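Ribosomal RNA methyltransferase, putative (Plasmodium falciparum, PDB 2PLW) probably methylates ribosomal RNA at a uridine 2'-hydroxyl, using the S-adenosylmethionine held by this piece of the protein, its FtsJ-like methyltransferase domain. Local coordinates at residues 25-30 with 105-110; 148-153 with 191-196. One frame throughout, in Å; residues are numbered along the deposited sequence.

Overall arrangement
Both contacts are strand pairings in one mixed sheet of the Rossmann-like methyltransferase fold, and they are neighbours in it. Interaction 1 joins the parallel strands 24-29 and 107-112; interaction 2 pairs strand 148-155 with the antiparallel strand 188-196. Their centres lie about 11 Å apart, and strands 107-112 and 148-155 are joined by probable hydrogen bonds from I110 N to T149 O (2.8 Å) and from T149 N to D108 O (2.9 Å). At the C-terminal end of 25-30, G30 reaches the S-adenosylmethionine. The side chain of V152 in interaction 2 is about 10 Å from that ligand, and K153, the predicted proton acceptor, forms a salt bridge with D113, which also hydrogen-bonds the ligand.

Interaction 1. Residues 25-30 with 105-110; sequences IILDIG and KKIDII. With SAM (S-adenosylmethionine), chain C.
OD2 of the D108 carboxylate takes the backbone N-H of I25 on its anti lone pair (2.8 Å), an almost perfectly straight bond at 179°, while OD1 is held by the side-chain amide of N145. Beyond this corner the two chains run as neighbouring parallel strands in the Rossmann-like sheet of a class I methyltransferase, with L27 N bonded to I109 O at 2.8 Å. The first torsion of D108 (chi1 -58°) turns CG back beside its own N and so brings OD2 to I25 N. The carbonyl of I25 receives I109 N nearly along the C=O axis, and D108 N more weakly.

On one face of the sheet I26 and I109 lie side by side pointing the same way, I26 CG1 against I109 CD1 at 3.7 Å; I40 of helix 35-43 packs on I26, and F19 on I109. On the other face, I107 inserts both ends of its branched chain against L27: CG2 meets CB, and CD1 meets CD2, each at 3.8 Å. I29 CD1 reaches I110 CG2, and helix 122-143 covers this side through I136, F139 and Y143. At the start of the contact the extended I25 side chain crosses the bent aliphatic chain of K105 at about a right angle, its CD1 touching CE.

The strand ends at I29, and G30 follows in the loop with positive phi (72°), where the chain of 25-30 enters the cofactor pocket. G30 O lies 3.0 Å from CG of the S-adenosylmethionine.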
ATOM      1  N   ILE A  25       0.605  10.383  -8.236  1.00 13.91           N
ATOM      2  CA  ILE A  25      -0.562   9.505  -8.186  1.00 13.65           C
ATOM      3  C   ILE A  25      -0.311   8.560  -7.001  1.00 12.35           C
ATOM      4  O   ILE A  25       0.731   7.916  -6.917  1.00 12.79           O
ATOM      5  CB  ILE A  25      -0.739   8.734  -9.494  1.00 13.48           C
ATOM      6  CG1 ILE A  25      -1.021   9.715 -10.648  1.00 14.63           C
ATOM      7  CG2 ILE A  25      -1.874   7.729  -9.358  1.00 13.90           C
ATOM      8  CD1 ILE A  25      -1.266   9.014 -12.017  1.00 16.04           C
ATOM      9  N   ILE A  26      -1.292   8.462  -6.118  1.00 11.97           N
ATOM     10  CA  ILE A  26      -1.154   7.732  -4.844  1.00 12.22           C
ATOM     11  C   ILE A  26      -2.259   6.685  -4.693  1.00 12.27           C
ATOM     12  O   ILE A  26      -3.448   6.979  -4.829  1.00 11.91           O
ATOM     13  CB  ILE A  26      -1.202   8.709  -3.656  1.00 12.52           C
ATOM     14  CG1 ILE A  26      -0.133   9.792  -3.823  1.00 13.84           C
ATOM     15  CG2 ILE A  26      -0.936   7.981  -2.327  1.00 14.31           C
ATOM     16  CD1 ILE A  26      -0.495  11.069  -3.095  1.00 16.17           C
ATOM     17  N   LEU A  27      -1.845   5.453  -4.408  1.00 11.96           N
ATOM     18  CA  LEU A  27      -2.780   4.350  -4.180  1.00 12.62           C
ATOM     19  C   LEU A  27      -2.677   3.863  -2.747  1.00 12.42           C
ATOM     20  O   LEU A  27      -1.596   3.592  -2.252  1.00 12.57           O
ATOM     21  CB  LEU A  27      -2.468   3.195  -5.129  1.00 11.72           C
ATOM     22  CG  LEU A  27      -3.285   1.908  -4.930  1.00 12.48           C
ATOM     23  CD1 LEU A  27      -4.753   2.146  -5.167  1.00 13.45           C
ATOM     24  CD2 LEU A  27      -2.782   0.815  -5.857  1.00 13.99           C
ATOM     25  N   ASP A  28      -3.834   3.695  -2.116  1.00 13.04           N
ATOM     26  CA  ASP A  28      -3.934   3.334  -0.718  1.00 13.38           C
ATOM     27  C   ASP A  28      -4.661   2.002  -0.674  1.00 13.05           C
ATOM     28  O   ASP A  28      -5.873   1.960  -0.913  1.00 11.98           O
ATOM     29  CB  ASP A  28      -4.742   4.417  -0.002  1.00 14.10           C
ATOM     30  CG  ASP A  28      -4.985   4.114   1.457  1.00 17.22           C
ATOM     31  OD1 ASP A  28      -4.168   3.416   2.077  1.00 21.01           O
ATOM     32  OD2 ASP A  28      -6.033   4.570   1.984  1.00 20.89           O
ATOM     33  N   ILE A  29      -3.915   0.929  -0.426  1.00 12.23           N
ATOM     34  CA  ILE A  29      -4.481  -0.417  -0.449  1.00 13.02           C
ATOM     35  C   ILE A  29      -4.934  -0.783   0.956  1.00 13.61           C
ATOM     36  O   ILE A  29      -4.226  -0.487   1.929  1.00 14.54           O
ATOM     37  CB  ILE A  29      -3.457  -1.448  -0.952  1.00 13.22           C
ATOM     38  CG1 ILE A  29      -3.002  -1.072  -2.370  1.00 12.72           C
ATOM     39  CG2 ILE A  29      -4.074  -2.889  -0.901  1.00 13.54           C
ATOM     40  CD1 ILE A  29      -1.958  -2.015  -2.929  1.00 14.88           C
ATOM     41  N   GLY A  30      -6.111  -1.404   1.049  1.00 13.82           N
ATOM     42  CA  GLY A  30      -6.729  -1.681   2.347  1.00 13.92           C
ATOM     43  C   GLY A  30      -7.237  -0.380   2.949  1.00 14.81           C
ATOM     44  O   GLY A  30      -6.932  -0.082   4.087  1.00 15.22           O
ATOM     45  N   LYS A 105      -0.712   5.861 -17.366  1.00 22.75           N
ATOM     46  CA  LYS A 105       0.181   6.255 -16.289  1.00 20.76           C
ATOM     47  C   LYS A 105       0.377   5.148 -15.266  1.00 19.39           C
ATOM     48  O   LYS A 105      -0.485   4.307 -15.068  1.00 19.03           O
ATOM     49  CB  LYS A 105      -0.334   7.514 -15.601  1.00 20.71           C
ATOM     50  CG  LYS A 105      -0.235   8.774 -16.458  1.00 21.38           C
ATOM     51  CD  LYS A 105      -0.768   9.999 -15.715  1.00 20.76           C
ATOM     52  CE  LYS A 105      -2.301   9.942 -15.616  1.00 19.99           C
ATOM     53  NZ  LYS A 105      -2.956  10.177 -16.948  1.00 22.95           N
ATOM     54  N   LYS A 106       1.533   5.159 -14.628  1.00 17.55           N
ATOM     55  CA  LYS A 106       1.757   4.308 -13.471  1.00 16.65           C
ATOM     56  C   LYS A 106       1.630   5.136 -12.179  1.00 15.67           C
ATOM     57  O   LYS A 106       1.323   6.323 -12.219  1.00 16.45           O
ATOM     58  CB  LYS A 106       3.075   3.536 -13.594  1.00 17.23           C
ATOM     59  CG  LYS A 106       2.990   2.425 -14.664  1.00 18.44           C
ATOM     60  CD  LYS A 106       4.120   1.454 -14.532  1.00 20.51           C
ATOM     61  CE  LYS A 106       4.115   0.435 -15.634  1.00 21.05           C
ATOM     62  NZ  LYS A 106       5.190  -0.528 -15.453  1.00 24.22           N
ATOM     63  N   ILE A 107       1.776   4.469 -11.046  1.00 14.02           N
ATOM     64  CA  ILE A 107       1.384   5.001  -9.766  1.00 13.46           C
ATOM     65  C   ILE A 107       2.660   5.355  -9.001  1.00 12.41           C
ATOM     66  O   ILE A 107       3.527   4.531  -8.872  1.00 12.58           O
ATOM     67  CB  ILE A 107       0.577   3.920  -8.973  1.00 12.09           C
ATOM     68  CG1 ILE A 107      -0.670   3.506  -9.772  1.00 12.96           C
ATOM     69  CG2 ILE A 107       0.161   4.438  -7.595  1.00 12.46           C
ATOM     70  CD1 ILE A 107      -1.532   2.535  -9.055  1.00 12.08           C
ATOM     71  N   ASP A 108       2.765   6.574  -8.495  1.00 12.99           N
ATOM     72  CA  ASP A 108       3.993   7.010  -7.837  1.00 12.41           C
ATOM     73  C   ASP A 108       4.225   6.525  -6.412  1.00 12.84           C
ATOM     74  O   ASP A 108       5.380   6.353  -5.989  1.00 13.19           O
ATOM     75  CB  ASP A 108       4.059   8.532  -7.866  1.00 13.65           C
ATOM     76  CG  ASP A 108       3.996   9.068  -9.263  1.00 15.06           C
ATOM     77  OD1 ASP A 108       4.979   8.882  -9.991  1.00 20.57           O
ATOM     78  OD2 ASP A 108       2.941   9.611  -9.661  1.00 15.08           O
ATOM     79  N   ILE A 109       3.137   6.360  -5.667  1.00 11.65           N
ATOM     80  CA  ILE A 109       3.201   5.962  -4.281  1.00 12.65           C
ATOM     81  C   ILE A 109       2.144   4.911  -4.053  1.00 11.91           C
ATOM     82  O   ILE A 109       0.948   5.148  -4.312  1.00 12.61           O
ATOM     83  CB  ILE A 109       2.958   7.161  -3.319  1.00 12.68           C
ATOM     84  CG1 ILE A 109       3.931   8.299  -3.621  1.00 13.18           C
ATOM     85  CG2 ILE A 109       3.059   6.698  -1.881  1.00 13.97           C
ATOM     86  CD1 ILE A 109       3.511   9.665  -2.992  1.00 14.96           C
ATOM     87  N   ILE A 110       2.592   3.735  -3.637  1.00 11.21           N
ATOM     88  CA  ILE A 110       1.652   2.668  -3.328  1.00 11.50           C
ATOM     89  C   ILE A 110       1.821   2.322  -1.858  1.00 11.45           C
ATOM     90  O   ILE A 110       2.898   1.937  -1.426  1.00 11.72           O
ATOM     91  CB  ILE A 110       1.857   1.445  -4.238  1.00 12.16           C
ATOM     92  CG1 ILE A 110       1.521   1.802  -5.692  1.00 12.70           C
ATOM     93  CG2 ILE A 110       0.955   0.278  -3.780  1.00 12.44           C
ATOM     94  CD1 ILE A 110       1.871   0.645  -6.683  1.00 12.13           C
TER
HETATM   95  N   SAM C 203      -5.639   2.341   6.569  1.00 21.44           N
HETATM   96  CA  SAM C 203      -7.119   2.237   6.806  1.00 21.54           C
HETATM   97  C   SAM C 203      -7.701   3.554   7.321  1.00 21.26           C
HETATM   98  O   SAM C 203      -6.935   4.410   7.766  1.00 21.25           O
HETATM   99  OXT SAM C 203      -8.911   3.810   7.286  1.00 20.36           O
HETATM  100  CB  SAM C 203      -7.396   1.094   7.791  1.00 21.36           C
HETATM  101  CG  SAM C 203      -7.116  -0.230   7.082  1.00 23.28           C
HETATM  102  SD  SAM C 203      -7.765  -1.696   7.909  1.00 28.18           S
HETATM  103  CE  SAM C 203      -6.635  -1.727   9.310  1.00 27.41           C
HETATM  104  C5' SAM C 203      -7.124  -3.042   6.878  1.00 22.22           C
HETATM  105  C4' SAM C 203      -7.974  -3.216   5.619  1.00 17.87           C
HETATM  106  O4' SAM C 203      -7.286  -4.112   4.742  1.00 18.07           O
HETATM  107  C3' SAM C 203      -9.385  -3.814   5.841  1.00 18.91           C
HETATM  108  O3' SAM C 203     -10.390  -2.864   5.562  1.00 18.51           O
HETATM  109  C2' SAM C 203      -9.448  -5.000   4.867  1.00 17.51           C
HETATM  110  O2' SAM C 203     -10.677  -5.186   4.173  1.00 17.29           O
HETATM  111  C1' SAM C 203      -8.305  -4.684   3.919  1.00 15.81           C
HETATM  112  N9  SAM C 203      -7.755  -5.819   3.176  1.00 18.72           N
HETATM  113  C8  SAM C 203      -7.254  -7.010   3.660  1.00 18.33           C
HETATM  114  N7  SAM C 203      -6.814  -7.747   2.618  1.00 16.83           N
HETATM  115  C5  SAM C 203      -7.026  -7.032   1.482  1.00 17.67           C
HETATM  116  C6  SAM C 203      -6.769  -7.279   0.133  1.00 17.20           C
HETATM  117  N6  SAM C 203      -6.207  -8.413  -0.264  1.00 16.52           N
HETATM  118  N1  SAM C 203      -7.092  -6.339  -0.813  1.00 18.26           N
HETATM  119  C2  SAM C 203      -7.673  -5.135  -0.456  1.00 18.01           C
HETATM  120  N3  SAM C 203      -7.918  -4.878   0.880  1.00 16.31           N
HETATM  121  C4  SAM C 203      -7.614  -5.818   1.821  1.00 17.56           C

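Interaction 2. Residues 148-153 with 191-196; sequences GTYIVK and LVCKNF
C193 sets its sulfur against the Y150 ring: SG lies 3.9 Å from CD2 and approaches obliquely, a sulfur-aromatic contact between partners of an antiparallel hydrogen-bonded pair. Y150 N donates to C193 O, and C193 N to Y150 O (2.7 Å). With chi1 at 170° the tyrosine ring extends away from its own backbone N; its OH is bonded to T137, while L167 of helix 160-168 and F171 pack on both residues.

On the opposite face I151 and V192, a non-hydrogen-bonded pair, lie alongside each other, CG1 to CG1 at 4.0 Å. Back on the face of Y150 and C193, V152 and L191 form the hydrogen-bonded pair at that end of the ladder: L191 N donates to V152 O (2.9 Å) and V152 N to L191 O.

Near G148 the chain of 191-196 turns a corner at N195, whose phi is positive (71°). F196 N still reaches G148 O (2.9 Å), and a water bridges T149 OG1 (2.7 Å) and N195 N, which donates to it.

Up to K153, the predicted proton acceptor, the strands are thus joined by paired main-chain N-H and C=O groups, while their buried side chains meet mainly through apolar and sulfur contacts.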
ATOM      1  N   GLY A 148       9.212   5.233  -7.884  1.00 11.94           N
ATOM      2  CA  GLY A 148       8.102   5.240  -6.962  1.00 11.15           C
ATOM      3  C   GLY A 148       8.436   4.676  -5.567  1.00 11.94           C
ATOM      4  O   GLY A 148       9.467   3.992  -5.384  1.00 11.70           O
ATOM      5  N   THR A 149       7.559   5.012  -4.622  1.00 13.06           N
ATOM      6  CA  THR A 149       7.625   4.576  -3.205  1.00 12.69           C
ATOM      7  C   THR A 149       6.561   3.524  -2.915  1.00 12.46           C
ATOM      8  O   THR A 149       5.424   3.633  -3.347  1.00 12.09           O
ATOM      9  CB  THR A 149       7.429   5.794  -2.242  1.00 13.69           C
ATOM     10  OG1 THR A 149       8.496   6.726  -2.443  1.00 16.14           O
ATOM     11  CG2 THR A 149       7.401   5.388  -0.763  1.00 14.59           C
ATOM     12  N   TYR A 150       6.939   2.514  -2.152  1.00 12.24           N
ATOM     13  CA  TYR A 150       6.010   1.445  -1.797  1.00 11.57           C
ATOM     14  C   TYR A 150       6.167   1.193  -0.327  1.00 12.09           C
ATOM     15  O   TYR A 150       7.293   0.948   0.123  1.00 12.78           O
ATOM     16  CB  TYR A 150       6.404   0.202  -2.574  1.00 11.75           C
ATOM     17  CG  TYR A 150       5.708  -1.083  -2.162  1.00 10.86           C
ATOM     18  CD1 TYR A 150       4.308  -1.129  -2.032  1.00 10.83           C
ATOM     19  CD2 TYR A 150       6.433  -2.270  -2.041  1.00 11.76           C
ATOM     20  CE1 TYR A 150       3.636  -2.343  -1.710  1.00 12.74           C
ATOM     21  CE2 TYR A 150       5.778  -3.488  -1.722  1.00 12.69           C
ATOM     22  CZ  TYR A 150       4.391  -3.510  -1.569  1.00 12.15           C
ATOM     23  OH  TYR A 150       3.733  -4.687  -1.254  1.00 13.15           O
ATOM     24  N   ILE A 151       5.062   1.263   0.412  1.00 12.45           N
ATOM     25  CA  ILE A 151       5.067   0.965   1.854  1.00 13.47           C
ATOM     26  C   ILE A 151       4.020  -0.089   2.152  1.00 13.47           C
ATOM     27  O   ILE A 151       2.864   0.035   1.770  1.00 14.93           O
ATOM     28  CB  ILE A 151       4.837   2.239   2.703  1.00 13.28           C
ATOM     29  CG1 ILE A 151       5.895   3.268   2.321  1.00 14.83           C
ATOM     30  CG2 ILE A 151       4.938   1.859   4.178  1.00 16.28           C
ATOM     31  CD1 ILE A 151       5.787   4.574   3.084  1.00 19.22           C
ATOM     32  N   VAL A 152       4.433  -1.178   2.794  1.00 12.95           N
ATOM     33  CA  VAL A 152       3.491  -2.275   3.012  1.00 13.30           C
ATOM     34  C   VAL A 152       3.608  -2.797   4.438  1.00 13.72           C
ATOM     35  O   VAL A 152       4.715  -3.024   4.944  1.00 14.53           O
ATOM     36  CB  VAL A 152       3.687  -3.407   1.968  1.00 13.05           C
ATOM     37  CG1 VAL A 152       5.124  -3.952   1.976  1.00 13.25           C
ATOM     38  CG2 VAL A 152       2.648  -4.530   2.147  1.00 13.70           C
ATOM     39  N   LYS A 153       2.454  -2.971   5.072  1.00 14.40           N
ATOM     40  CA  LYS A 153       2.420  -3.538   6.426  1.00 15.07           C
ATOM     41  C   LYS A 153       2.497  -5.068   6.414  1.00 16.45           C
ATOM     42  O   LYS A 153       1.990  -5.721   5.506  1.00 16.04           O
ATOM     43  CB  LYS A 153       1.157  -3.067   7.158  1.00 15.87           C
ATOM     44  CG  LYS A 153       1.140  -3.394   8.653  1.00 13.26           C
ATOM     45  CD  LYS A 153      -0.097  -2.806   9.334  1.00 14.40           C
ATOM     46  CE  LYS A 153      -1.423  -3.348   8.882  1.00 12.78           C
ATOM     47  NZ  LYS A 153      -2.544  -2.599   9.538  1.00 15.98           N
ATOM     48  N   LEU A 191       7.358  -2.207   5.691  1.00 15.41           N
ATOM     49  CA  LEU A 191       8.529  -2.201   4.829  1.00 15.17           C
ATOM     50  C   LEU A 191       8.395  -0.954   3.948  1.00 14.91           C
ATOM     51  O   LEU A 191       7.419  -0.815   3.229  1.00 15.06           O
ATOM     52  CB  LEU A 191       8.611  -3.467   3.985  1.00 16.09           C
ATOM     53  CG  LEU A 191       8.722  -4.775   4.790  1.00 16.95           C
ATOM     54  CD1 LEU A 191       8.268  -6.001   3.946  1.00 19.46           C
ATOM     55  CD2 LEU A 191      10.133  -4.970   5.322  1.00 21.61           C
ATOM     56  N   VAL A 192       9.335  -0.035   4.103  1.00 14.06           N
ATOM     57  CA  VAL A 192       9.350   1.237   3.377  1.00 13.85           C
ATOM     58  C   VAL A 192      10.355   1.158   2.244  1.00 14.23           C
ATOM     59  O   VAL A 192      11.567   1.025   2.475  1.00 14.27           O
ATOM     60  CB  VAL A 192       9.707   2.411   4.340  1.00 14.77           C
ATOM     61  CG1 VAL A 192       9.695   3.728   3.571  1.00 14.74           C
ATOM     62  CG2 VAL A 192       8.720   2.456   5.455  1.00 14.31           C
ATOM     63  N   CYS A 193       9.866   1.253   1.001  1.00 13.29           N
ATOM     64  CA  CYS A 193      10.703   1.009  -0.143  1.00 13.08           C
ATOM     65  C   CYS A 193      10.746   2.258  -0.996  1.00 13.17           C
ATOM     66  O   CYS A 193       9.707   2.757  -1.427  1.00 13.55           O
ATOM     67  CB  CYS A 193      10.104  -0.132  -0.988  1.00 13.42           C
ATOM     68  SG  CYS A 193       9.741  -1.621  -0.018  1.00 13.60           S
ATOM     69  N   LYS A 194      11.964   2.734  -1.244  1.00 13.81           N
ATOM     70  CA  LYS A 194      12.190   3.965  -1.960  1.00 13.84           C
ATOM     71  C   LYS A 194      12.944   3.777  -3.251  1.00 12.59           C
ATOM     72  O   LYS A 194      13.956   3.065  -3.316  1.00 12.41           O
ATOM     73  CB  LYS A 194      12.919   4.953  -1.038  1.00 15.47           C
ATOM     74  CG  LYS A 194      12.228   5.129   0.323  1.00 20.18           C
ATOM     75  CD  LYS A 194      11.126   6.197   0.317  1.00 27.64           C
ATOM     76  CE  LYS A 194      11.674   7.624   0.411  1.00 31.35           C
ATOM     77  NZ  LYS A 194      12.015   8.093   1.803  1.00 33.59           N
ATOM     78  N   ASN A 195      12.419   4.433  -4.291  1.00 11.03           N
ATOM     79  CA  ASN A 195      13.019   4.557  -5.600  1.00 11.21           C
ATOM     80  C   ASN A 195      12.988   3.218  -6.342  1.00 11.36           C
ATOM     81  O   ASN A 195      13.987   2.524  -6.490  1.00 11.66           O
ATOM     82  CB  ASN A 195      14.425   5.224  -5.519  1.00 11.63           C
ATOM     83  CG  ASN A 195      14.970   5.602  -6.878  1.00 13.55           C
ATOM     84  OD1 ASN A 195      14.225   5.760  -7.838  1.00 14.79           O
ATOM     85  ND2 ASN A 195      16.294   5.768  -6.957  1.00 12.81           N
ATOM     86  N   PHE A 196      11.782   2.902  -6.838  1.00 11.34           N
ATOM     87  CA  PHE A 196      11.626   1.709  -7.656  1.00 11.80           C
ATOM     88  C   PHE A 196      12.534   1.775  -8.875  1.00 12.10           C
ATOM     89  O   PHE A 196      12.454   2.717  -9.669  1.00 11.22           O
ATOM     90  CB  PHE A 196      10.178   1.585  -8.125  1.00 11.98           C
ATOM     91  CG  PHE A 196       9.913   0.302  -8.917  1.00 12.29           C
ATOM     92  CD1 PHE A 196       9.937  -0.928  -8.263  1.00 13.36           C
ATOM     93  CD2 PHE A 196       9.657   0.333 -10.293  1.00 12.83           C
ATOM     94  CE1 PHE A 196       9.686  -2.128  -8.974  1.00 14.85           C
ATOM     95  CE2 PHE A 196       9.424  -0.840 -11.014  1.00 16.87           C
ATOM     96  CZ  PHE A 196       9.434  -2.075 -10.351  1.00 14.33           C
TER
HETATM   97  O   HOH W   1      10.631   6.698  -4.074  1.00 15.42           O